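Local coordinates for 1-deoxy-D-xylulose 5-phosphate reductoisomerase (Zymomonas mobilis, PDB 1R0L), which catalyses the NADPH-dependent rearrangement and reduction of 1-deoxy-D-xylulose 5-phosphate to 2-C-methyl-D-erythritol 4-phosphate, a step of isoprenoid biosynthesis, at residues T6-G11 and Q32-T37; A38-K43 and P62-D67. All coordinates share one frame; numbering follows the deposited sequence.

Overall arrangement
Both contacts belong to the N-terminal Rossmann-type domain, their centres about 16 Å apart, and both touch the bound NADPH. Contact 1 comes first along the chain and pairs neighbouring strands 5-10 and 31-38 within the seven-stranded parallel sheet; it is almost wholly buried. Contact 2 opens directly after it, where strand 31-38 ends and the chain turns into helix 42-52, and it meets the start of helix 65-71 at the surface. The two are therefore in series: strand pairing in contact 1 leads the chain to the cofactor, and the turn in contact 2 supplies backbone N-H groups to the 2'-phosphate by which NADPH differs from NADH.

Contact 1 (T6-G11 and Q32-T37); sequences TVTVLG and QVIALT. With NDP (NADPH dihydro-nicotinamide-adenine-dinucleotide phosphate), chain F.
V7 and V9 pair with V33 and L36 in the first beta-alpha-beta unit of a Rossmann-type domain, the parallel strand segments crossing at 34° with the usual sheet twist. The register slips by one residue at a beta bulge: V7 O accepts I34 N in a nearly straight bond (N-H...O 171°), whereas V9 N already turns to A35 O at 3.0 Å. Opposite the bulge, T8 OG1 receives only a weak bond from A35 N. V9 and L36 lie side by side, V9 CB 3.8 Å from L36 CD2, and helices 15-26 and 42-52 pack on this face.

T37 ties the strand ends together. Its CB stands 4.0 Å from G11 N, and its methyl CG2 comes within 4.1 Å of L10 CD2. With chi1 at 74°, OG1 sits between the backbone N and carbonyl carbon of T37 and accepts G11 N at 2.7 Å. A valine in its place would probably leave G11 N without this hydroxyl acceptor and make the start of the cofactor-binding loop less firmly tied to strand 31-38. Just beyond that bond, G11 C lies 3.1 Å from the ribose oxygen O3B of NADPH.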
ATOM      1  N   THR B   6     -26.283  -8.640  10.724  1.00 37.49           N
ATOM      2  CA  THR B   6     -27.282  -7.572  10.765  1.00 35.94           C
ATOM      3  C   THR B   6     -26.677  -6.245  10.327  1.00 35.33           C
ATOM      4  O   THR B   6     -25.554  -5.899  10.718  1.00 34.09           O
ATOM      5  CB  THR B   6     -27.902  -7.400  12.172  1.00 35.71           C
ATOM      6  OG1 THR B   6     -26.876  -7.104  13.119  1.00 36.36           O
ATOM      7  CG2 THR B   6     -28.629  -8.658  12.593  1.00 35.11           C
ATOM      8  N   VAL B   7     -27.446  -5.501   9.530  1.00 33.88           N
ATOM      9  CA  VAL B   7     -27.004  -4.229   8.969  1.00 32.64           C
ATOM     10  C   VAL B   7     -28.015  -3.078   9.070  1.00 31.88           C
ATOM     11  O   VAL B   7     -29.217  -3.269   8.898  1.00 32.43           O
ATOM     12  CB  VAL B   7     -26.650  -4.426   7.487  1.00 31.85           C
ATOM     13  CG1 VAL B   7     -26.437  -3.097   6.819  1.00 34.41           C
ATOM     14  CG2 VAL B   7     -25.410  -5.284   7.373  1.00 30.89           C
ATOM     15  N   THR B   8     -27.518  -1.878   9.353  1.00 30.54           N
ATOM     16  CA  THR B   8     -28.369  -0.691   9.426  1.00 28.77           C
ATOM     17  C   THR B   8     -27.698   0.434   8.667  1.00 28.63           C
ATOM     18  O   THR B   8     -26.483   0.588   8.722  1.00 27.52           O
ATOM     19  CB  THR B   8     -28.608  -0.202  10.854  1.00 26.45           C
ATOM     20  OG1 THR B   8     -29.484  -1.104  11.534  1.00 27.29           O
ATOM     21  CG2 THR B   8     -29.251   1.158  10.831  1.00 24.67           C
ATOM     22  N   VAL B   9     -28.496   1.225   7.962  1.00 29.01           N
ATOM     23  CA  VAL B   9     -27.949   2.318   7.185  1.00 29.48           C
ATOM     24  C   VAL B   9     -28.643   3.630   7.510  1.00 29.79           C
ATOM     25  O   VAL B   9     -29.834   3.787   7.261  1.00 32.33           O
ATOM     26  CB  VAL B   9     -28.095   2.020   5.687  1.00 29.40           C
ATOM     27  CG1 VAL B   9     -27.490   3.141   4.864  1.00 29.76           C
ATOM     28  CG2 VAL B   9     -27.429   0.691   5.368  1.00 28.81           C
ATOM     29  N   LEU B  10     -27.906   4.568   8.090  1.00 28.82           N
ATOM     30  CA  LEU B  10     -28.477   5.873   8.411  1.00 26.60           C
ATOM     31  C   LEU B  10     -28.186   6.743   7.195  1.00 27.37           C
ATOM     32  O   LEU B  10     -27.024   7.006   6.882  1.00 27.13           O
ATOM     33  CB  LEU B  10     -27.804   6.458   9.655  1.00 23.56           C
ATOM     34  CG  LEU B  10     -27.643   5.520  10.858  1.00 19.90           C
ATOM     35  CD1 LEU B  10     -26.888   6.279  11.926  1.00 16.65           C
ATOM     36  CD2 LEU B  10     -28.990   5.015  11.368  1.00 14.28           C
ATOM     37  N   GLY B  11     -29.238   7.176   6.506  1.00 28.59           N
ATOM     38  CA  GLY B  11     -29.064   7.988   5.313  1.00 30.05           C
ATOM     39  C   GLY B  11     -28.929   7.057   4.114  1.00 31.60           C
ATOM     40  O   GLY B  11     -28.023   7.184   3.279  1.00 29.57           O
ATOM     41  N   GLN B  32     -28.678  -9.153   6.963  1.00 32.11           N
ATOM     42  CA  GLN B  32     -30.051  -9.003   7.389  1.00 31.41           C
ATOM     43  C   GLN B  32     -30.217  -7.520   7.744  1.00 29.38           C
ATOM     44  O   GLN B  32     -29.685  -7.052   8.752  1.00 28.23           O
ATOM     45  CB  GLN B  32     -30.326  -9.897   8.603  1.00 33.69           C
ATOM     46  CG  GLN B  32     -31.639  -9.594   9.314  1.00 38.88           C
ATOM     47  CD  GLN B  32     -31.950 -10.562  10.459  1.00 43.75           C
ATOM     48  OE1 GLN B  32     -31.106 -10.836  11.318  1.00 45.44           O
ATOM     49  NE2 GLN B  32     -33.177 -11.073  10.477  1.00 46.68           N
ATOM     50  N   VAL B  33     -30.933  -6.778   6.899  1.00 27.04           N
ATOM     51  CA  VAL B  33     -31.143  -5.353   7.138  1.00 25.14           C
ATOM     52  C   VAL B  33     -32.075  -5.091   8.309  1.00 26.75           C
ATOM     53  O   VAL B  33     -33.205  -5.570   8.335  1.00 28.47           O
ATOM     54  CB  VAL B  33     -31.734  -4.651   5.920  1.00 21.66           C
ATOM     55  CG1 VAL B  33     -31.873  -3.187   6.200  1.00 21.27           C
ATOM     56  CG2 VAL B  33     -30.857  -4.871   4.717  1.00 22.20           C
ATOM     57  N   ILE B  34     -31.594  -4.327   9.284  1.00 26.93           N
ATOM     58  CA  ILE B  34     -32.391  -3.990  10.454  1.00 27.85           C
ATOM     59  C   ILE B  34     -33.179  -2.697  10.176  1.00 28.71           C
ATOM     60  O   ILE B  34     -34.401  -2.727  10.046  1.00 29.37           O
ATOM     61  CB  ILE B  34     -31.490  -3.788  11.713  1.00 27.56           C
ATOM     62  CG1 ILE B  34     -30.739  -5.081  12.056  1.00 28.68           C
ATOM     63  CG2 ILE B  34     -32.316  -3.334  12.869  1.00 25.46           C
ATOM     64  CD1 ILE B  34     -31.626  -6.278  12.323  1.00 30.40           C
ATOM     65  N   ALA B  35     -32.476  -1.567  10.072  1.00 28.32           N
ATOM     66  CA  ALA B  35     -33.121  -0.286   9.818  1.00 25.88           C
ATOM     67  C   ALA B  35     -32.495   0.492   8.679  1.00 27.08           C
ATOM     68  O   ALA B  35     -31.294   0.396   8.420  1.00 28.42           O
ATOM     69  CB  ALA B  35     -33.086   0.564  11.057  1.00 23.55           C
ATOM     70  N   LEU B  36     -33.327   1.267   7.992  1.00 27.62           N
ATOM     71  CA  LEU B  36     -32.872   2.127   6.906  1.00 25.77           C
ATOM     72  C   LEU B  36     -33.493   3.480   7.197  1.00 25.66           C
ATOM     73  O   LEU B  36     -34.640   3.558   7.652  1.00 21.77           O
ATOM     74  CB  LEU B  36     -33.373   1.641   5.555  1.00 25.05           C
ATOM     75  CG  LEU B  36     -32.881   0.302   5.026  1.00 26.64           C
ATOM     76  CD1 LEU B  36     -33.376   0.143   3.586  1.00 23.93           C
ATOM     77  CD2 LEU B  36     -31.358   0.234   5.095  1.00 24.85           C
ATOM     78  N   THR B  37     -32.747   4.553   6.965  1.00 26.42           N
ATOM     79  CA  THR B  37     -33.325   5.856   7.212  1.00 27.99           C
ATOM     80  C   THR B  37     -33.165   6.764   6.025  1.00 29.85           C
ATOM     81  O   THR B  37     -32.316   6.542   5.143  1.00 31.42           O
ATOM     82  CB  THR B  37     -32.714   6.595   8.428  1.00 26.15           C
ATOM     83  OG1 THR B  37     -31.420   7.074   8.097  1.00 27.25           O
ATOM     84  CG2 THR B  37     -32.600   5.698   9.610  1.00 27.67           C
TER
HETATM   85  PA  NDP F 401     -27.559  13.449   0.055  1.00 88.42           P
HETATM   86  O1A NDP F 401     -27.056  13.045  -1.179  1.00 88.69           O
HETATM   87  O2A NDP F 401     -28.881  14.272   0.214  1.00 91.17           O
HETATM   88  O5B NDP F 401     -27.890  12.213   0.994  1.00 80.25           O
HETATM   89  C5B NDP F 401     -28.282  12.816   2.153  1.00 68.24           C
HETATM   90  C4B NDP F 401     -28.741  11.629   2.803  1.00 60.30           C
HETATM   91  O4B NDP F 401     -29.001  12.207   4.071  1.00 56.58           O
HETATM   92  C3B NDP F 401     -30.157  10.982   2.380  1.00 55.56           C
HETATM   93  O3B NDP F 401     -30.279   9.578   2.914  1.00 54.85           O
HETATM   94  C2B NDP F 401     -31.075  11.919   3.097  1.00 53.30           C
HETATM   95  O2B NDP F 401     -32.484  11.713   3.087  1.00 53.77           O
HETATM   96  C1B NDP F 401     -30.358  12.024   4.441  1.00 51.11           C
HETATM   97  N9A NDP F 401     -30.724  13.239   5.122  1.00 47.07           N
HETATM   98  C8A NDP F 401     -30.703  14.493   4.519  1.00 45.93           C
HETATM   99  N7A NDP F 401     -31.058  15.415   5.342  1.00 44.44           N
HETATM  100  C5A NDP F 401     -31.318  14.809   6.523  1.00 43.18           C
HETATM  101  C6A NDP F 401     -31.734  15.281   7.789  1.00 41.88           C
HETATM  102  N6A NDP F 401     -31.936  16.583   8.025  1.00 41.52           N
HETATM  103  N1A NDP F 401     -31.908  14.381   8.771  1.00 41.61           N
HETATM  104  C2A NDP F 401     -31.703  13.060   8.563  1.00 41.90           C
HETATM  105  N3A NDP F 401     -31.309  12.519   7.410  1.00 43.29           N
HETATM  106  C4A NDP F 401     -31.136  13.454   6.412  1.00 44.76           C
HETATM  107  O3  NDP F 401     -26.437  14.252   0.813  1.00 96.63           O
HETATM  108  P2B NDP F 401     -33.270  11.642   1.757  1.00 53.23           P
HETATM  109  O1X NDP F 401     -32.498  11.349   0.533  1.00 53.12           O
HETATM  110  O2X NDP F 401     -34.575  12.353   1.795  1.00 53.33           O
HETATM  111  O3X NDP F 401     -32.735  13.046   1.474  1.00 54.92           O

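Contact 2 (A38-K43 and P62-D67); sequences ANRNVK and PSLYND. With NDP (NADPH dihydro-nicotinamide-adenine-dinucleotide phosphate), chain F.
Phosphate oxygen O2X of NADPH is gripped by two successive backbone amides: R40 N donates to it at 2.7 Å, with an N-H...O angle of 157°, and N41 N donates at 2.5 Å. One residue earlier, N39 N bonds the ester oxygen O2B at 2.9 Å. The 2'-phosphate is thus read by the main chain of the turn after strand 31-38, just where the N41 side chain caps helix 42-52, its OD1 accepting D44 N. That helix start would probably add to the attraction for the anion.

N39 serves the adenine as well. Its CG, anti to the backbone N (chi1 173°), lies above the purine, 3.5 Å from C5A, and the amide plane runs nearly parallel to the base.

On the other flank of the turn the contact with residues 62-67 is made mainly by hydrocarbon. L64 reaches across at about a right angle to the R40 side chain, its CD1 3.6 Å from R40 NH1, while its CB meets V42 CG2 at 3.8 Å. The other V42 methyl, CG1, rests against D67, 4.1 Å from its CB. L64 and V42 also both touch I59 of strand 56-59. The guanidinium of R40 has its charge partner outside these segments, in a salt bridge from NH1 to D61.

No hydrogen bond joins 38-43 to 62-67; the side chains of L64 and V42 pack against each other on the side of the turn away from the phosphate, while amides of R40 and N41 meet O2X, consistent with the enzyme's inability to use NADH.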
ATOM      1  N   ALA B  38     -34.004   7.794   6.027  1.00 30.54           N
ATOM      2  CA  ALA B  38     -34.018   8.834   5.014  1.00 30.33           C
ATOM      3  C   ALA B  38     -34.595  10.076   5.699  1.00 31.39           C
ATOM      4  O   ALA B  38     -35.073   9.992   6.830  1.00 27.12           O
ATOM      5  CB  ALA B  38     -34.886   8.412   3.842  1.00 29.15           C
ATOM      6  N   ASN B  39     -34.552  11.224   5.018  1.00 34.98           N
ATOM      7  CA  ASN B  39     -35.073  12.475   5.574  1.00 37.24           C
ATOM      8  C   ASN B  39     -36.414  12.860   4.989  1.00 40.50           C
ATOM      9  O   ASN B  39     -37.402  13.009   5.702  1.00 40.23           O
ATOM     10  CB  ASN B  39     -34.108  13.614   5.298  1.00 36.01           C
ATOM     11  CG  ASN B  39     -34.667  14.975   5.697  1.00 32.79           C
ATOM     12  OD1 ASN B  39     -35.222  15.146   6.778  1.00 29.04           O
ATOM     13  ND2 ASN B  39     -34.500  15.951   4.825  1.00 30.96           N
ATOM     14  N   ARG B  40     -36.432  13.042   3.677  1.00 44.91           N
ATOM     15  CA  ARG B  40     -37.647  13.444   2.984  1.00 48.25           C
ATOM     16  C   ARG B  40     -37.959  12.566   1.784  1.00 48.32           C
ATOM     17  O   ARG B  40     -39.070  12.602   1.269  1.00 47.21           O
ATOM     18  CB  ARG B  40     -37.528  14.891   2.509  1.00 51.09           C
ATOM     19  CG  ARG B  40     -37.374  15.918   3.612  1.00 55.99           C
ATOM     20  CD  ARG B  40     -37.137  17.288   3.005  1.00 59.16           C
ATOM     21  NE  ARG B  40     -38.147  17.609   1.999  1.00 62.98           N
ATOM     22  CZ  ARG B  40     -39.456  17.558   2.218  1.00 64.70           C
ATOM     23  NH1 ARG B  40     -39.911  17.193   3.407  1.00 64.51           N
ATOM     24  NH2 ARG B  40     -40.313  17.882   1.258  1.00 65.95           N
ATOM     25  N   ASN B  41     -36.986  11.780   1.337  1.00 48.94           N
ATOM     26  CA  ASN B  41     -37.209  10.919   0.183  1.00 49.17           C
ATOM     27  C   ASN B  41     -37.927   9.634   0.558  1.00 48.65           C
ATOM     28  O   ASN B  41     -37.338   8.562   0.536  1.00 49.17           O
ATOM     29  CB  ASN B  41     -35.891  10.560  -0.501  1.00 49.38           C
ATOM     30  CG  ASN B  41     -36.109   9.945  -1.861  1.00 50.02           C
ATOM     31  OD1 ASN B  41     -37.035   9.156  -2.051  1.00 49.00           O
ATOM     32  ND2 ASN B  41     -35.259  10.299  -2.821  1.00 51.78           N
ATOM     33  N   VAL B  42     -39.204   9.746   0.889  1.00 49.15           N
ATOM     34  CA  VAL B  42     -40.024   8.595   1.269  1.00 50.39           C
ATOM     35  C   VAL B  42     -40.102   7.487   0.204  1.00 51.89           C
ATOM     36  O   VAL B  42     -40.282   6.310   0.525  1.00 49.93           O
ATOM     37  CB  VAL B  42     -41.475   9.035   1.583  1.00 50.27           C
ATOM     38  CG1 VAL B  42     -42.280   7.856   2.089  1.00 49.53           C
ATOM     39  CG2 VAL B  42     -41.479  10.163   2.601  1.00 51.23           C
ATOM     40  N   LYS B  43     -39.987   7.870  -1.062  1.00 54.27           N
ATOM     41  CA  LYS B  43     -40.063   6.908  -2.156  1.00 55.49           C
ATOM     42  C   LYS B  43     -38.889   5.920  -2.139  1.00 54.87           C
ATOM     43  O   LYS B  43     -39.095   4.715  -1.983  1.00 53.93           O
ATOM     44  CB  LYS B  43     -40.114   7.643  -3.501  1.00 58.17           C
ATOM     45  CG  LYS B  43     -40.237   6.720  -4.701  1.00 61.01           C
ATOM     46  CD  LYS B  43     -39.995   7.472  -6.001  1.00 63.76           C
ATOM     47  CE  LYS B  43     -39.984   6.524  -7.192  1.00 63.96           C
ATOM     48  NZ  LYS B  43     -39.591   7.244  -8.431  1.00 64.69           N
ATOM     49  N   PRO B  62     -40.811  14.565  10.494  1.00 48.74           N
ATOM     50  CA  PRO B  62     -42.026  14.049  11.140  1.00 49.24           C
ATOM     51  C   PRO B  62     -43.269  14.275  10.299  1.00 50.90           C
ATOM     52  O   PRO B  62     -44.246  13.542  10.415  1.00 49.68           O
ATOM     53  CB  PRO B  62     -42.094  14.831  12.452  1.00 48.00           C
ATOM     54  CG  PRO B  62     -40.687  15.305  12.674  1.00 47.89           C
ATOM     55  CD  PRO B  62     -40.221  15.655  11.291  1.00 48.21           C
ATOM     56  N   SER B  63     -43.228  15.294   9.447  1.00 54.13           N
ATOM     57  CA  SER B  63     -44.383  15.616   8.621  1.00 56.44           C
ATOM     58  C   SER B  63     -44.646  14.579   7.541  1.00 58.61           C
ATOM     59  O   SER B  63     -45.778  14.448   7.067  1.00 59.59           O
ATOM     60  CB  SER B  63     -44.245  17.019   8.000  1.00 55.35           C
ATOM     61  OG  SER B  63     -43.129  17.142   7.151  1.00 57.76           O
ATOM     62  N   LEU B  64     -43.619  13.819   7.169  1.00 60.57           N
ATOM     63  CA  LEU B  64     -43.770  12.803   6.132  1.00 61.48           C
ATOM     64  C   LEU B  64     -44.097  11.443   6.721  1.00 62.41           C
ATOM     65  O   LEU B  64     -44.074  10.433   6.019  1.00 62.42           O
ATOM     66  CB  LEU B  64     -42.492  12.696   5.302  1.00 61.32           C
ATOM     67  CG  LEU B  64     -41.983  13.989   4.663  1.00 63.29           C
ATOM     68  CD1 LEU B  64     -40.650  13.714   3.985  1.00 65.04           C
ATOM     69  CD2 LEU B  64     -43.002  14.531   3.664  1.00 63.89           C
ATOM     70  N   TYR B  65     -44.426  11.411   8.005  1.00 63.50           N
ATOM     71  CA  TYR B  65     -44.728  10.143   8.651  1.00 66.13           C
ATOM     72  C   TYR B  65     -45.841   9.321   8.003  1.00 66.62           C
ATOM     73  O   TYR B  65     -45.692   8.114   7.810  1.00 67.12           O
ATOM     74  CB  TYR B  65     -45.057  10.356  10.129  1.00 68.33           C
ATOM     75  CG  TYR B  65     -45.418   9.069  10.836  1.00 70.96           C
ATOM     76  CD1 TYR B  65     -44.481   8.047  10.994  1.00 72.61           C
ATOM     77  CD2 TYR B  65     -46.712   8.847  11.302  1.00 72.34           C
ATOM     78  CE1 TYR B  65     -44.829   6.828  11.597  1.00 73.56           C
ATOM     79  CE2 TYR B  65     -47.072   7.635  11.904  1.00 73.18           C
ATOM     80  CZ  TYR B  65     -46.128   6.630  12.045  1.00 73.84           C
ATOM     81  OH  TYR B  65     -46.491   5.427  12.616  1.00 74.35           O
ATOM     82  N   ASN B  66     -46.962   9.953   7.673  1.00 67.97           N
ATOM     83  CA  ASN B  66     -48.061   9.212   7.061  1.00 67.83           C
ATOM     84  C   ASN B  66     -47.747   8.655   5.674  1.00 67.28           C
ATOM     85  O   ASN B  66     -48.252   7.591   5.313  1.00 66.09           O
ATOM     86  CB  ASN B  66     -49.330  10.061   7.008  1.00 68.01           C
ATOM     87  CG  ASN B  66     -50.353   9.631   8.043  1.00 68.38           C
ATOM     88  OD1 ASN B  66     -50.750   8.467   8.088  1.00 67.97           O
ATOM     89  ND2 ASN B  66     -50.784  10.565   8.881  1.00 68.74           N
ATOM     90  N   ASP B  67     -46.918   9.356   4.903  1.00 67.55           N
ATOM     91  CA  ASP B  67     -46.559   8.867   3.569  1.00 67.85           C
ATOM     92  C   ASP B  67     -45.767   7.561   3.681  1.00 67.40           C
ATOM     93  O   ASP B  67     -46.080   6.587   2.992  1.00 66.87           O
ATOM     94  CB  ASP B  67     -45.733   9.897   2.788  1.00 68.57           C
ATOM     95  CG  ASP B  67     -46.425  11.243   2.676  1.00 68.80           C
ATOM     96  OD1 ASP B  67     -47.659  11.316   2.887  1.00 67.73           O
ATOM     97  OD2 ASP B  67     -45.726  12.231   2.366  1.00 69.62           O
TER
HETATM   98  PA  NDP F 401     -27.559  13.449   0.055  1.00 88.42           P
HETATM   99  O1A NDP F 401     -27.056  13.045  -1.179  1.00 88.69           O
HETATM  100  O2A NDP F 401     -28.881  14.272   0.214  1.00 91.17           O
HETATM  101  O5B NDP F 401     -27.890  12.213   0.994  1.00 80.25           O
HETATM  102  C5B NDP F 401     -28.282  12.816   2.153  1.00 68.24           C
HETATM  103  C4B NDP F 401     -28.741  11.629   2.803  1.00 60.30           C
HETATM  104  O4B NDP F 401     -29.001  12.207   4.071  1.00 56.58           O
HETATM  105  C3B NDP F 401     -30.157  10.982   2.380  1.00 55.56           C
HETATM  106  O3B NDP F 401     -30.279   9.578   2.914  1.00 54.85           O
HETATM  107  C2B NDP F 401     -31.075  11.919   3.097  1.00 53.30           C
HETATM  108  O2B NDP F 401     -32.484  11.713   3.087  1.00 53.77           O
HETATM  109  C1B NDP F 401     -30.358  12.024   4.441  1.00 51.11           C
HETATM  110  N9A NDP F 401     -30.724  13.239   5.122  1.00 47.07           N
HETATM  111  C8A NDP F 401     -30.703  14.493   4.519  1.00 45.93           C
HETATM  112  N7A NDP F 401     -31.058  15.415   5.342  1.00 44.44           N
HETATM  113  C5A NDP F 401     -31.318  14.809   6.523  1.00 43.18           C
HETATM  114  C6A NDP F 401     -31.734  15.281   7.789  1.00 41.88           C
HETATM  115  N6A NDP F 401     -31.936  16.583   8.025  1.00 41.52           N
HETATM  116  N1A NDP F 401     -31.908  14.381   8.771  1.00 41.61           N
HETATM  117  C2A NDP F 401     -31.703  13.060   8.563  1.00 41.90           C
HETATM  118  N3A NDP F 401     -31.309  12.519   7.410  1.00 43.29           N
HETATM  119  C4A NDP F 401     -31.136  13.454   6.412  1.00 44.76           C
HETATM  120  O3  NDP F 401     -26.437  14.252   0.813  1.00 96.63           O
HETATM  121  P2B NDP F 401     -33.270  11.642   1.757  1.00 53.23           P
HETATM  122  O1X NDP F 401     -32.498  11.349   0.533  1.00 53.12           O
HETATM  123  O2X NDP F 401     -34.575  12.353   1.795  1.00 53.33           O
HETATM  124  O3X NDP F 401     -32.735  13.046   1.474  1.00 54.92           O